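Local coordinates for protein deoxycytidylate deaminase (Cyanophage S-TIM5, PDB 4P9E) that probably deaminates dCMP to dUMP with the help of a zinc ion, as a six-subunit enzyme of the cytidine and deoxycytidylate deaminase family, at residues 10-15 / 38-43; 19-22 / 28-31; 74-79 / 84-89; 104-109 / 129-134; 113-118 / 123-128. All coordinates share one frame; numbering follows the deposited sequence.

Interaction 1: 10-15 / 38-43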
loop_
_atom_site.group_PDB
_atom_site.type_symbol
_atom_site.label_atom_id
_atom_site.label_comp_id
_atom_site.label_asym_id
_atom_site.label_seq_id
_atom_site.Cartn_x
_atom_site.Cartn_y
_atom_site.Cartn_z
ATOM N N GLU A 10 17.171 -3.585 22.669
ATOM C CA GLU A 10 18.579 -3.870 22.478
ATOM C C GLU A 10 18.844 -4.661 21.201
ATOM O O GLU A 10 19.841 -4.422 20.523
ATOM C CB GLU A 10 19.135 -4.611 23.700
ATOM C CG GLU A 10 20.623 -4.971 23.637
ATOM C CD GLU A 10 21.562 -3.760 23.684
ATOM O OE1 GLU A 10 21.177 -2.704 24.248
ATOM O OE2 GLU A 10 22.698 -3.883 23.150
ATOM N N ALA A 11 17.960 -5.595 20.869
ATOM C CA ALA A 11 18.107 -6.363 19.633
ATOM C C ALA A 11 18.046 -5.454 18.403
ATOM O O ALA A 11 18.756 -5.676 17.425
ATOM C CB ALA A 11 17.063 -7.461 19.544
ATOM N N TYR A 12 17.208 -4.427 18.474
ATOM C CA TYR A 12 17.145 -3.416 17.423
ATOM C C TYR A 12 18.460 -2.668 17.281
ATOM O O TYR A 12 18.985 -2.534 16.181
ATOM C CB TYR A 12 16.007 -2.431 17.685
ATOM C CG TYR A 12 14.644 -3.045 17.496
ATOM C CD1 TYR A 12 14.413 -3.948 16.474
ATOM C CD2 TYR A 12 13.587 -2.727 18.346
ATOM C CE1 TYR A 12 13.173 -4.504 16.289
ATOM C CE2 TYR A 12 12.332 -3.283 18.171
ATOM C CZ TYR A 12 12.132 -4.177 17.144
ATOM O OH TYR A 12 10.892 -4.749 16.958
ATOM N N MET A 13 18.993 -2.187 18.398
ATOM C CA MET A 13 20.248 -1.455 18.352
ATOM C C MET A 13 21.371 -2.337 17.849
ATOM O O MET A 13 22.206 -1.901 17.070
ATOM C CB MET A 13 20.614 -0.866 19.713
ATOM C CG MET A 13 21.745 0.143 19.650
ATOM S SD MET A 13 21.453 1.474 18.461
ATOM C CE MET A 13 20.444 2.627 19.382
ATOM N N LYS A 14 21.392 -3.587 18.265
ATOM C CA LYS A 14 22.446 -4.467 17.785
ATOM C C LYS A 14 22.341 -4.765 16.292
ATOM O O LYS A 14 23.329 -5.116 15.655
ATOM C CB LYS A 14 22.488 -5.756 18.597
ATOM C CG LYS A 14 23.253 -5.610 19.895
ATOM C CD LYS A 14 23.556 -6.968 20.490
ATOM C CE LYS A 14 23.608 -6.919 22.018
ATOM N NZ LYS A 14 23.387 -8.275 22.624
ATOM N N THR A 15 21.145 -4.617 15.741
ATOM C CA THR A 15 20.919 -4.872 14.334
ATOM C C THR A 15 21.448 -3.693 13.552
ATOM O O THR A 15 22.172 -3.851 12.572
ATOM C CB THR A 15 19.425 -5.078 14.039
ATOM O OG1 THR A 15 18.952 -6.226 14.753
ATOM C CG2 THR A 15 19.180 -5.281 12.534
ATOM N N GLY A 38 5.988 -3.203 15.826
ATOM C CA GLY A 38 6.659 -4.462 16.099
ATOM C C GLY A 38 7.388 -5.065 14.917
ATOM O O GLY A 38 7.710 -6.242 14.916
ATOM N N SER A 39 7.663 -4.260 13.910
ATOM C CA SER A 39 8.302 -4.778 12.730
ATOM C C SER A 39 9.377 -3.841 12.169
ATOM O O SER A 39 9.162 -2.630 12.049
ATOM C CB SER A 39 7.236 -5.056 11.682
ATOM O OG SER A 39 7.827 -5.524 10.487
ATOM N N ILE A 40 10.533 -4.406 11.829
ATOM C CA ILE A 40 11.539 -3.674 11.063
ATOM C C ILE A 40 10.994 -3.396 9.668
ATOM O O ILE A 40 10.434 -4.281 9.040
ATOM C CB ILE A 40 12.843 -4.483 10.909
ATOM C CG1 ILE A 40 13.387 -4.886 12.268
ATOM C CG2 ILE A 40 13.891 -3.689 10.140
ATOM C CD1 ILE A 40 14.601 -5.760 12.165
ATOM N N LEU A 41 11.151 -2.173 9.185
ATOM C CA LEU A 41 10.647 -1.832 7.868
ATOM C C LEU A 41 11.748 -1.423 6.912
ATOM O O LEU A 41 11.572 -1.484 5.710
ATOM C CB LEU A 41 9.621 -0.712 7.962
ATOM C CG LEU A 41 8.442 -0.979 8.879
ATOM C CD1 LEU A 41 7.587 0.258 8.886
ATOM C CD2 LEU A 41 7.657 -2.234 8.474
ATOM N N ALA A 42 12.880 -1.001 7.443
ATOM C CA ALA A 42 13.975 -0.512 6.614
ATOM C C ALA A 42 15.269 -0.549 7.400
ATOM O O ALA A 42 15.271 -0.455 8.630
ATOM C CB ALA A 42 13.701 0.921 6.132
ATOM N N HIS A 43 16.372 -0.679 6.681
ATOM C CA HIS A 43 17.686 -0.589 7.286
ATOM C C HIS A 43 18.561 0.240 6.367
ATOM O O HIS A 43 18.189 0.525 5.239
ATOM C CB HIS A 43 18.269 -1.976 7.523
ATOM C CG HIS A 43 18.380 -2.800 6.283
ATOM N ND1 HIS A 43 19.574 -3.015 5.640
ATOM C CD2 HIS A 43 17.436 -3.446 5.563
ATOM C CE1 HIS A 43 19.368 -3.768 4.569
ATOM N NE2 HIS A 43 18.081 -4.041 4.507
#
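The apolar part of this contact is carried by Tyr12 and Ile40. Ile40 CG1 approaches the Tyr12 ring obliquely, 4.0 Å from Tyr12 CE1, and the two side chains run past each other in opposite directions. Tyr12 has CG anti to its carbonyl carbon (chi1 -70°), which lets the ring lean off the helix and reach Ile40, with the hydroxyl at the turn before it: Tyr12 OH is 4.1 Å from Gly38 O.

The hydroxyls of Thr15 and Ser39 are bonded within their own segments. Thr15 CB points toward the strand, and only the hydroxyl turns back, Thr15 OG1 donating to Ala11 O at 2.7 Å. Ser39 OG bonds to Ile40 O at 3.2 Å from above the carbonyl plane.

On the second subunit, His43 packs against Ile40. Within the chain, helix 6-20 thus lies over strand 39-45, the strand at the edge of this chain's sheet, with Tyr12 also on Val35 of strand 31-36 and against the ring of Phe92 in strand 90-93.

Interaction 2: 19-22 / 28-31; sequences FSQV and MKVG
Ser20 lays its CB against the peptide joining Val30 and Gly31, 3.3 Å from Gly31 N. Its hydroxyl sits between the backbone N and the carbonyl carbon (chi1 64°) and turns back to bond with Glu17 O, so that the methylene is what faces the other segment. The backbones run close here: Ser20 CA and Gly31 CA are 3.9 Å apart, and Ser20 CA makes a CA-H...O contact of 3.5 Å with Val30 O. Gly31 presents no side chain at this close approach.

Two residues before Gly31, the stem of Lys29 covers the Ser20 carbonyl, with Lys29 CB 3.2 Å and Lys29 CD 3.5 Å from Ser20 O. The lysine then passes Gln21 at about a right angle, Gln21 NE2 lying 4.1 Å from Lys29 CD, before the chain bends at its end and NZ bonds to Cys25 O.

The whole is a helix-to-strand connection: the chain leaves helix 6-20, and the loop doubles back over the helix end to enter strand 31-36 of the deaminase sheet.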
loop_
_atom_site.group_PDB
_atom_site.type_symbol
_atom_site.label_atom_id
_atom_site.label_comp_id
_atom_site.label_asym_id
_atom_site.label_seq_id
_atom_site.Cartn_x
_atom_site.Cartn_y
_atom_site.Cartn_z
ATOM N N PHE A 19 24.564 -3.666 10.796
ATOM C CA PHE A 19 24.587 -3.017 9.498
ATOM C C PHE A 19 25.573 -1.878 9.375
ATOM O O PHE A 19 25.995 -1.564 8.278
ATOM C CB PHE A 19 23.187 -2.607 9.061
ATOM C CG PHE A 19 22.369 -3.768 8.596
ATOM C CD1 PHE A 19 22.585 -4.321 7.342
ATOM C CD2 PHE A 19 21.420 -4.341 9.422
ATOM C CE1 PHE A 19 21.846 -5.414 6.912
ATOM C CE2 PHE A 19 20.682 -5.432 9.001
ATOM C CZ PHE A 19 20.892 -5.974 7.745
ATOM N N SER A 20 25.964 -1.271 10.489
ATOM C CA SER A 20 27.001 -0.247 10.429
ATOM C C SER A 20 28.291 -0.849 9.888
ATOM O O SER A 20 29.051 -0.177 9.199
ATOM C CB SER A 20 27.249 0.405 11.795
ATOM O OG SER A 20 27.746 -0.523 12.737
ATOM N N GLN A 21 28.513 -2.129 10.162
ATOM C CA GLN A 21 29.769 -2.774 9.810
ATOM C C GLN A 21 29.836 -3.218 8.353
ATOM O O GLN A 21 30.874 -3.668 7.885
ATOM C CB GLN A 21 30.033 -3.950 10.743
ATOM C CG GLN A 21 30.107 -3.537 12.193
ATOM C CD GLN A 21 31.362 -2.743 12.512
ATOM O OE1 GLN A 21 32.466 -3.291 12.500
ATOM N NE2 GLN A 21 31.202 -1.446 12.805
ATOM N N VAL A 22 28.724 -3.082 7.643
ATOM C CA VAL A 22 28.664 -3.375 6.219
ATOM C C VAL A 22 29.225 -2.193 5.439
ATOM O O VAL A 22 29.730 -2.339 4.323
ATOM C CB VAL A 22 27.211 -3.651 5.790
ATOM C CG1 VAL A 22 27.071 -3.695 4.279
ATOM C CG2 VAL A 22 26.710 -4.950 6.414
ATOM N N MET A 28 33.675 6.961 9.722
ATOM C CA MET A 28 32.604 6.552 10.611
ATOM C C MET A 28 31.744 5.504 9.950
ATOM O O MET A 28 31.327 5.687 8.814
ATOM C CB MET A 28 31.735 7.751 10.927
ATOM C CG MET A 28 31.151 7.742 12.299
ATOM S SD MET A 28 30.417 9.353 12.554
ATOM C CE MET A 28 30.776 9.622 14.295
ATOM N N LYS A 29 31.497 4.406 10.657
ATOM C CA LYS A 29 30.499 3.425 10.240
ATOM C C LYS A 29 29.184 3.579 11.037
ATOM O O LYS A 29 29.166 3.485 12.261
ATOM C CB LYS A 29 31.048 2.008 10.369
ATOM C CG LYS A 29 32.321 1.774 9.595
ATOM C CD LYS A 29 32.510 0.292 9.272
ATOM C CE LYS A 29 33.905 0.019 8.721
ATOM N NZ LYS A 29 34.297 1.028 7.687
ATOM N N VAL A 30 28.091 3.832 10.324
ATOM C CA VAL A 30 26.787 4.083 10.938
ATOM C C VAL A 30 25.738 3.113 10.400
ATOM O O VAL A 30 25.726 2.778 9.209
ATOM C CB VAL A 30 26.312 5.523 10.642
ATOM C CG1 VAL A 30 25.122 5.901 11.519
ATOM C CG2 VAL A 30 27.454 6.505 10.842
ATOM N N GLY A 31 24.861 2.655 11.278
ATOM C CA GLY A 31 23.750 1.830 10.857
ATOM C C GLY A 31 22.464 2.441 11.348
ATOM O O GLY A 31 22.445 3.087 12.382
#

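Interaction 3: 74-79 / 84-89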
loop_
_atom_site.group_PDB
_atom_site.type_symbol
_atom_site.label_atom_id
_atom_site.label_comp_id
_atom_site.label_asym_id
_atom_site.label_seq_id
_atom_site.Cartn_x
_atom_site.Cartn_y
_atom_site.Cartn_z
ATOM N N ASN A 74 19.684 6.628 3.801
ATOM C CA ASN A 74 19.386 5.343 3.176
ATOM C C ASN A 74 18.084 4.685 3.649
ATOM O O ASN A 74 17.262 4.241 2.834
ATOM C CB ASN A 74 20.556 4.384 3.335
ATOM C CG ASN A 74 21.523 4.474 2.188
ATOM O OD1 ASN A 74 21.117 4.649 1.038
ATOM N ND2 ASN A 74 22.811 4.360 2.484
ATOM N N ALA A 75 17.897 4.623 4.957
ATOM C CA ALA A 75 16.665 4.101 5.512
ATOM C C ALA A 75 15.448 4.878 4.983
ATOM O O ALA A 75 14.491 4.291 4.474
ATOM C CB ALA A 75 16.720 4.128 7.045
ATOM N N LEU A 76 15.510 6.199 5.103
ATOM C CA LEU A 76 14.490 7.088 4.572
ATOM C C LEU A 76 14.174 6.864 3.093
ATOM O O LEU A 76 13.015 6.801 2.697
ATOM C CB LEU A 76 14.940 8.529 4.767
ATOM C CG LEU A 76 13.932 9.589 4.314
ATOM C CD1 LEU A 76 12.642 9.475 5.096
ATOM C CD2 LEU A 76 14.531 10.956 4.484
ATOM N N VAL A 77 15.203 6.768 2.262
ATOM C CA VAL A 77 14.973 6.498 0.847
ATOM C C VAL A 77 14.303 5.131 0.632
ATOM O O VAL A 77 13.422 4.993 -0.209
ATOM C CB VAL A 77 16.273 6.673 0.004
ATOM C CG1 VAL A 77 16.225 5.858 -1.279
ATOM C CG2 VAL A 77 16.508 8.152 -0.297
ATOM N N LYS A 78 14.697 4.134 1.410
ATOM C CA LYS A 78 14.018 2.842 1.339
ATOM C C LYS A 78 12.548 2.937 1.723
ATOM O O LYS A 78 11.713 2.269 1.113
ATOM C CB LYS A 78 14.730 1.781 2.180
ATOM C CG LYS A 78 15.942 1.225 1.506
ATOM C CD LYS A 78 16.750 0.337 2.411
ATOM C CE LYS A 78 18.091 0.003 1.762
ATOM N NZ LYS A 78 18.935 -0.850 2.630
ATOM N N MET A 79 12.236 3.761 2.721
ATOM C CA MET A 79 10.853 4.007 3.114
ATOM C C MET A 79 10.066 4.670 2.013
ATOM O O MET A 79 8.911 4.371 1.840
ATOM C CB MET A 79 10.752 4.854 4.385
ATOM C CG MET A 79 11.170 4.126 5.635
ATOM S SD MET A 79 10.412 2.500 5.779
ATOM C CE MET A 79 8.733 2.884 6.248
ATOM N N GLU A 84 4.876 1.198 2.893
ATOM C CA GLU A 84 4.543 1.353 4.289
ATOM C C GLU A 84 5.013 2.729 4.736
ATOM O O GLU A 84 6.120 3.143 4.423
ATOM C CB GLU A 84 5.231 0.223 5.066
ATOM C CG GLU A 84 4.916 0.142 6.527
ATOM C CD GLU A 84 3.470 -0.201 6.796
ATOM O OE1 GLU A 84 3.067 -1.348 6.486
ATOM O OE2 GLU A 84 2.742 0.675 7.320
ATOM N N SER A 85 4.165 3.452 5.448
ATOM C CA SER A 85 4.495 4.815 5.856
ATOM C C SER A 85 5.579 4.879 6.936
ATOM O O SER A 85 5.672 3.999 7.789
ATOM C CB SER A 85 3.253 5.552 6.339
ATOM O OG SER A 85 3.601 6.835 6.810
ATOM N N ILE A 86 6.390 5.931 6.900
ATOM C CA ILE A 86 7.428 6.118 7.899
ATOM C C ILE A 86 6.861 6.838 9.135
ATOM O O ILE A 86 7.450 6.809 10.217
ATOM C CB ILE A 86 8.648 6.869 7.313
ATOM C CG1 ILE A 86 9.866 6.702 8.225
ATOM C CG2 ILE A 86 8.336 8.330 7.071
ATOM C CD1 ILE A 86 11.089 7.413 7.747
ATOM N N ASP A 87 5.699 7.461 8.957
ATOM C CA ASP A 87 5.032 8.208 10.012
ATOM C C ASP A 87 4.680 7.315 11.202
ATOM O O ASP A 87 4.071 6.263 11.028
ATOM C CB ASP A 87 3.755 8.820 9.451
ATOM C CG ASP A 87 3.288 10.045 10.226
ATOM O OD1 ASP A 87 3.976 10.462 11.181
ATOM O OD2 ASP A 87 2.231 10.605 9.869
ATOM N N GLY A 88 5.079 7.732 12.405
ATOM C CA GLY A 88 4.795 6.986 13.617
ATOM C C GLY A 88 5.790 5.885 13.932
ATOM O O GLY A 88 5.671 5.190 14.933
ATOM N N SER A 89 6.781 5.720 13.077
ATOM C CA SER A 89 7.815 4.733 13.319
ATOM C C SER A 89 8.865 5.268 14.278
ATOM O O SER A 89 8.819 6.433 14.687
ATOM C CB SER A 89 8.502 4.364 12.013
ATOM O OG SER A 89 9.279 5.455 11.556
#
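In Met79 the first torsion (chi1 -71°) brings CG to Ile86, and bends at chi2 and chi3 turn CE back over the loop; Ile86 has CG1 anti to its backbone N (chi1 -164°), with CD1 extended beyond it. Met79 CG rests 3.9 Å from Ile86 CG1, and the methyl reaches the loop backbone, Met79 CE lying 3.2 Å from Glu84 O and 3.6 Å from Ser85 O. One helical turn earlier Leu76 comes in at about a right angle to the isoleucine, Leu76 CD1 touching Ile86 CD1 at 3.7 Å. Ile86 therefore packs against two residues, one turn apart, of helix 71-80.

The loop is shaped by its own bonds. Ser85 OG accepts from Asp87 N in an ST turn, and a type II turn follows from Ile86 to Ser89. Ile86 O takes both Ser89 N and Ser89 OG, the hydroxyl at 2.6 Å in the carbonyl plane.

Leu76 and Met79 also meet Ala80 of the third subunit. Within the chain, Met79 packs on Leu41 and Ala42 of strand 39-45, and helix 71-80 is joined to the loop leading into strand 90-93.

Interaction 4: 104-109 / 129-134; sequences MIAQAG and QQLGVE
Both helices finish in a Schellman motif, at Gly109 and at Gly132, each glycine with positive phi, and the backbones come nearest at Ala106 and Val133, whose CA atoms are 6.2 Å apart. The side-chain contact centres on one methyl. Ala106 CB points across at the other segment and meets two branched residues, 3.6 Å from Leu131 CD1 and 3.8 Å from Val133 CG2.

The same valine methyl also rests on the helix backbone, Val133 CG2 being 3.8 Å from Ala106 CA. Leu131 contributes its stem too, with Leu131 CB 3.9 Å from Ala106 CB; chi1 of -67° and an extended chi2 bring CD1 to the alanine methyl. The small alanine is consistent with the close approach, in a wholly apolar junction.

Gln107, whose CB points away, bonds through OE1 to Ser50 N of the third subunit; it is seen to bind dCMP and dTTP in this protein, though no nucleotide is bound to this chain. In this alpha/beta deaminase fold, helix 99-107 packs on the turn between helix 123-130 and strand 134-137, on one face of the sheet.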
loop_
_atom_site.group_PDB
_atom_site.type_symbol
_atom_site.label_atom_id
_atom_site.label_comp_id
_atom_site.label_asym_id
_atom_site.label_seq_id
_atom_site.Cartn_x
_atom_site.Cartn_y
_atom_site.Cartn_z
ATOM N N MET A 104 14.823 15.875 8.400
ATOM C CA MET A 104 14.050 14.973 7.565
ATOM C C MET A 104 13.302 13.968 8.412
ATOM O O MET A 104 12.128 13.667 8.163
ATOM C CB MET A 104 14.959 14.271 6.567
ATOM C CG MET A 104 15.577 15.224 5.556
ATOM S SD MET A 104 16.142 14.383 4.065
ATOM C CE MET A 104 17.768 13.854 4.571
ATOM N N ILE A 105 14.004 13.467 9.418
ATOM C CA ILE A 105 13.428 12.607 10.426
ATOM C C ILE A 105 12.200 13.272 11.066
ATOM O O ILE A 105 11.156 12.635 11.221
ATOM C CB ILE A 105 14.495 12.266 11.475
ATOM C CG1 ILE A 105 15.623 11.478 10.821
ATOM C CG2 ILE A 105 13.921 11.484 12.629
ATOM C CD1 ILE A 105 16.890 11.444 11.631
ATOM N N ALA A 106 12.308 14.552 11.414
ATOM C CA ALA A 106 11.188 15.238 12.068
ATOM C C ALA A 106 10.014 15.437 11.121
ATOM O O ALA A 106 8.850 15.221 11.479
ATOM C CB ALA A 106 11.627 16.563 12.624
ATOM N N GLN A 107 10.331 15.865 9.908
ATOM C CA GLN A 107 9.324 16.080 8.895
ATOM C C GLN A 107 8.668 14.759 8.462
ATOM O O GLN A 107 7.536 14.744 7.973
ATOM C CB GLN A 107 9.948 16.800 7.705
ATOM C CG GLN A 107 8.948 17.476 6.796
ATOM C CD GLN A 107 8.341 18.731 7.398
ATOM O OE1 GLN A 107 7.577 18.667 8.356
ATOM N NE2 GLN A 107 8.669 19.882 6.823
ATOM N N ALA A 108 9.371 13.647 8.669
ATOM C CA ALA A 108 8.873 12.331 8.274
ATOM C C ALA A 108 7.868 11.751 9.262
ATOM O O ALA A 108 7.241 10.731 8.998
ATOM C CB ALA A 108 10.034 11.373 8.079
ATOM N N GLY A 109 7.723 12.408 10.403
ATOM C CA GLY A 109 6.832 11.939 11.443
ATOM C C GLY A 109 7.428 10.807 12.253
ATOM O O GLY A 109 6.699 10.011 12.848
ATOM N N GLN A 129 14.323 17.545 19.283
ATOM C CA GLN A 129 13.509 17.712 20.479
ATOM C C GLN A 129 12.629 18.940 20.385
ATOM O O GLN A 129 11.453 18.908 20.775
ATOM C CB GLN A 129 14.376 17.710 21.731
ATOM C CG GLN A 129 14.752 16.287 22.134
ATOM C CD GLN A 129 15.480 16.196 23.463
ATOM O OE1 GLN A 129 15.139 15.363 24.310
ATOM N NE2 GLN A 129 16.497 17.036 23.647
ATOM N N GLN A 130 13.202 20.009 19.841
ATOM C CA GLN A 130 12.446 21.209 19.506
ATOM C C GLN A 130 11.233 20.830 18.684
ATOM O O GLN A 130 10.122 21.300 18.939
ATOM C CB GLN A 130 13.296 22.171 18.679
ATOM C CG GLN A 130 14.370 22.926 19.439
ATOM C CD GLN A 130 15.073 23.942 18.547
ATOM O OE1 GLN A 130 14.456 24.529 17.653
ATOM N NE2 GLN A 130 16.373 24.139 18.774
ATOM N N LEU A 131 11.461 19.951 17.706
ATOM C CA LEU A 131 10.445 19.577 16.722
ATOM C C LEU A 131 9.508 18.454 17.163
ATOM O O LEU A 131 8.658 18.023 16.387
ATOM C CB LEU A 131 11.105 19.228 15.385
ATOM C CG LEU A 131 11.757 20.423 14.689
ATOM C CD1 LEU A 131 12.482 20.012 13.422
ATOM C CD2 LEU A 131 10.713 21.481 14.393
ATOM N N GLY A 132 9.658 17.976 18.395
ATOM C CA GLY A 132 8.694 17.037 18.946
ATOM C C GLY A 132 9.004 15.571 18.747
ATOM O O GLY A 132 8.193 14.711 19.078
ATOM N N VAL A 133 10.179 15.283 18.204
ATOM C CA VAL A 133 10.675 13.926 18.152
ATOM C C VAL A 133 11.301 13.616 19.509
ATOM O O VAL A 133 12.065 14.412 20.032
ATOM C CB VAL A 133 11.747 13.763 17.034
ATOM C CG1 VAL A 133 12.152 12.322 16.875
ATOM C CG2 VAL A 133 11.232 14.311 15.716
ATOM N N GLU A 134 10.965 12.469 20.079
ATOM C CA GLU A 134 11.613 12.002 21.293
ATOM C C GLU A 134 12.982 11.405 21.002
ATOM O O GLU A 134 13.237 10.907 19.899
ATOM C CB GLU A 134 10.728 10.999 22.018
ATOM C CG GLU A 134 9.341 11.559 22.270
ATOM C CD GLU A 134 9.332 12.836 23.125
ATOM O OE1 GLU A 134 8.396 13.650 22.956
ATOM O OE2 GLU A 134 10.245 13.023 23.967
#

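Interaction 5: 113-118 / 123-128; sequences VYYRNE and DGIDVL
Val113 starts the contact with an apolar touch, its CG2 4.3 Å from Leu128 CD2. The next residue, Tyr114, turns to the other face of the sheet and stacks on Phe92. With Tyr115 the chain returns to the helix: Tyr115 CE2 meets Ile125 CD1 at 4.1 Å, the methyl lying obliquely to the ring, and the two side chains cross at about a right angle. Tyr115 CG stands between backbone N and carbonyl carbon (chi1 69°), a setting that brings CE2 to Ile125. At Arg116 the strand direction breaks at a corner, and the guanidinium leaves for salt bridges with Glu10, Glu17 and the carboxylate of Met138.

Val113 thus pairs with Leu128 and Tyr115 with Ile125, two positions on the strand matching three, about one turn, on helix 123-130. Val135 of strand 134-137 lies against both Tyr115 and Leu128, while Ile105 of helix 99-107 packs on Val113 and Leu128. Strand 112-115, helix 123-130 and parallel strand 134-137 form a beta-alpha-beta crossover, with this contact forming part of its apolar interior.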
loop_
_atom_site.group_PDB
_atom_site.type_symbol
_atom_site.label_atom_id
_atom_site.label_comp_id
_atom_site.label_asym_id
_atom_site.label_seq_id
_atom_site.Cartn_x
_atom_site.Cartn_y
_atom_site.Cartn_z
ATOM N N VAL A 113 13.788 8.783 18.162
ATOM C CA VAL A 113 15.087 8.251 17.766
ATOM C C VAL A 113 15.885 7.680 18.969
ATOM O O VAL A 113 16.090 8.364 19.967
ATOM C CB VAL A 113 15.945 9.332 17.042
ATOM C CG1 VAL A 113 17.323 8.779 16.682
ATOM C CG2 VAL A 113 15.232 9.860 15.796
ATOM N N TYR A 114 16.309 6.423 18.864
ATOM C CA TYR A 114 17.245 5.806 19.802
ATOM C C TYR A 114 18.646 5.798 19.180
ATOM O O TYR A 114 18.820 5.336 18.050
ATOM C CB TYR A 114 16.853 4.355 20.090
ATOM C CG TYR A 114 15.503 4.129 20.727
ATOM C CD1 TYR A 114 15.387 3.902 22.085
ATOM C CD2 TYR A 114 14.338 4.099 19.959
ATOM C CE1 TYR A 114 14.140 3.680 22.674
ATOM C CE2 TYR A 114 13.086 3.880 20.538
ATOM C CZ TYR A 114 12.999 3.668 21.892
ATOM O OH TYR A 114 11.772 3.453 22.471
ATOM N N TYR A 115 19.642 6.305 19.899
ATOM C CA TYR A 115 21.037 6.208 19.438
ATOM C C TYR A 115 21.983 5.609 20.472
ATOM O O TYR A 115 21.737 5.684 21.684
ATOM C CB TYR A 115 21.577 7.554 18.984
ATOM C CG TYR A 115 21.770 8.542 20.103
ATOM C CD1 TYR A 115 23.004 8.683 20.721
ATOM C CD2 TYR A 115 20.724 9.350 20.535
ATOM C CE1 TYR A 115 23.198 9.591 21.736
ATOM C CE2 TYR A 115 20.906 10.255 21.560
ATOM C CZ TYR A 115 22.149 10.376 22.157
ATOM O OH TYR A 115 22.345 11.282 23.185
ATOM N N ARG A 116 23.011 4.912 20.005
ATOM C CA ARG A 116 24.039 4.406 20.901
ATOM C C ARG A 116 25.166 5.389 21.168
ATOM O O ARG A 116 25.650 5.490 22.284
ATOM C CB ARG A 116 24.616 3.092 20.393
ATOM C CG ARG A 116 25.495 2.395 21.402
ATOM C CD ARG A 116 25.209 0.918 21.454
ATOM N NE ARG A 116 24.243 0.582 22.488
ATOM C CZ ARG A 116 23.662 -0.602 22.599
ATOM N NH1 ARG A 116 23.949 -1.563 21.739
ATOM N NH2 ARG A 116 22.794 -0.826 23.568
ATOM N N ASN A 117 25.612 6.080 20.125
ATOM C CA ASN A 117 26.783 6.945 20.217
ATOM C C ASN A 117 26.508 8.398 19.904
ATOM O O ASN A 117 25.927 8.717 18.879
ATOM C CB ASN A 117 27.873 6.450 19.275
ATOM C CG ASN A 117 28.390 5.101 19.660
ATOM O OD1 ASN A 117 28.092 4.102 19.012
ATOM N ND2 ASN A 117 29.166 5.051 20.730
ATOM N N GLU A 118 26.957 9.282 20.781
ATOM C CA GLU A 118 26.771 10.699 20.547
ATOM C C GLU A 118 27.571 11.124 19.332
ATOM O O GLU A 118 28.752 10.813 19.213
ATOM C CB GLU A 118 27.228 11.496 21.763
ATOM C CG GLU A 118 26.421 12.740 22.026
ATOM C CD GLU A 118 26.541 13.208 23.454
ATOM O OE1 GLU A 118 27.211 14.230 23.691
ATOM O OE2 GLU A 118 25.969 12.551 24.340
ATOM N N ASP A 123 23.779 19.223 17.756
ATOM C CA ASP A 123 22.723 20.089 17.259
ATOM C C ASP A 123 21.534 19.296 16.727
ATOM O O ASP A 123 20.389 19.677 16.937
ATOM C CB ASP A 123 23.266 21.020 16.178
ATOM C CG ASP A 123 24.353 21.942 16.693
ATOM O OD1 ASP A 123 24.404 22.180 17.915
ATOM O OD2 ASP A 123 25.158 22.431 15.876
ATOM N N GLY A 124 21.806 18.201 16.028
ATOM C CA GLY A 124 20.748 17.376 15.484
ATOM C C GLY A 124 19.795 17.009 16.598
ATOM O O GLY A 124 18.581 17.083 16.455
ATOM N N ILE A 125 20.377 16.647 17.731
ATOM C CA ILE A 125 19.643 16.186 18.892
ATOM C C ILE A 125 18.653 17.200 19.474
ATOM O O ILE A 125 17.507 16.859 19.759
ATOM C CB ILE A 125 20.624 15.761 19.990
ATOM C CG1 ILE A 125 21.546 14.672 19.458
ATOM C CG2 ILE A 125 19.878 15.287 21.226
ATOM C CD1 ILE A 125 20.802 13.435 19.054
ATOM N N ASP A 126 19.084 18.441 19.666
ATOM C CA ASP A 126 18.193 19.415 20.287
ATOM C C ASP A 126 17.106 19.857 19.306
ATOM O O ASP A 126 15.968 20.137 19.695
ATOM C CB ASP A 126 18.964 20.600 20.894
ATOM C CG ASP A 126 19.422 21.601 19.855
ATOM O OD1 ASP A 126 19.779 21.159 18.745
ATOM O OD2 ASP A 126 19.425 22.826 20.143
ATOM N N VAL A 127 17.442 19.878 18.023
ATOM C CA VAL A 127 16.437 20.208 17.034
ATOM C C VAL A 127 15.343 19.152 16.952
ATOM O O VAL A 127 14.160 19.488 16.902
ATOM C CB VAL A 127 17.056 20.499 15.672
ATOM C CG1 VAL A 127 16.173 19.971 14.556
ATOM C CG2 VAL A 127 17.253 22.004 15.541
ATOM N N LEU A 128 15.732 17.884 16.961
ATOM C CA LEU A 128 14.755 16.809 17.008
ATOM C C LEU A 128 13.792 17.040 18.176
ATOM O O LEU A 128 12.587 16.790 18.070
ATOM C CB LEU A 128 15.451 15.451 17.153
ATOM C CG LEU A 128 16.205 14.825 15.971
ATOM C CD1 LEU A 128 17.237 13.845 16.468
ATOM C CD2 LEU A 128 15.274 14.107 15.015
#

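Overall arrangement
Along the chain, interaction 2 is nested inside the loop closed by interaction 1, interaction 3 follows in series, and interaction 5 is nested inside interaction 4. Interactions 1 and 2 share helix 6-20, with centres 14 Å apart, and 4 and 5 share helix 123-130, with centres 11 Å apart. Interaction 3 touches interaction 1 through strand 39-45 and interaction 4 through the Gly88-Gly109 backbone bond. The Glu10-Arg116 salt bridge joins interactions 1 and 5, about 17 Å apart between centres. Together the contacts join helices and loops to the mixed sheet; interactions 1 to 3 touch the second subunit and 3 to 5 the third, so the packing within the chain continues into the hexamer.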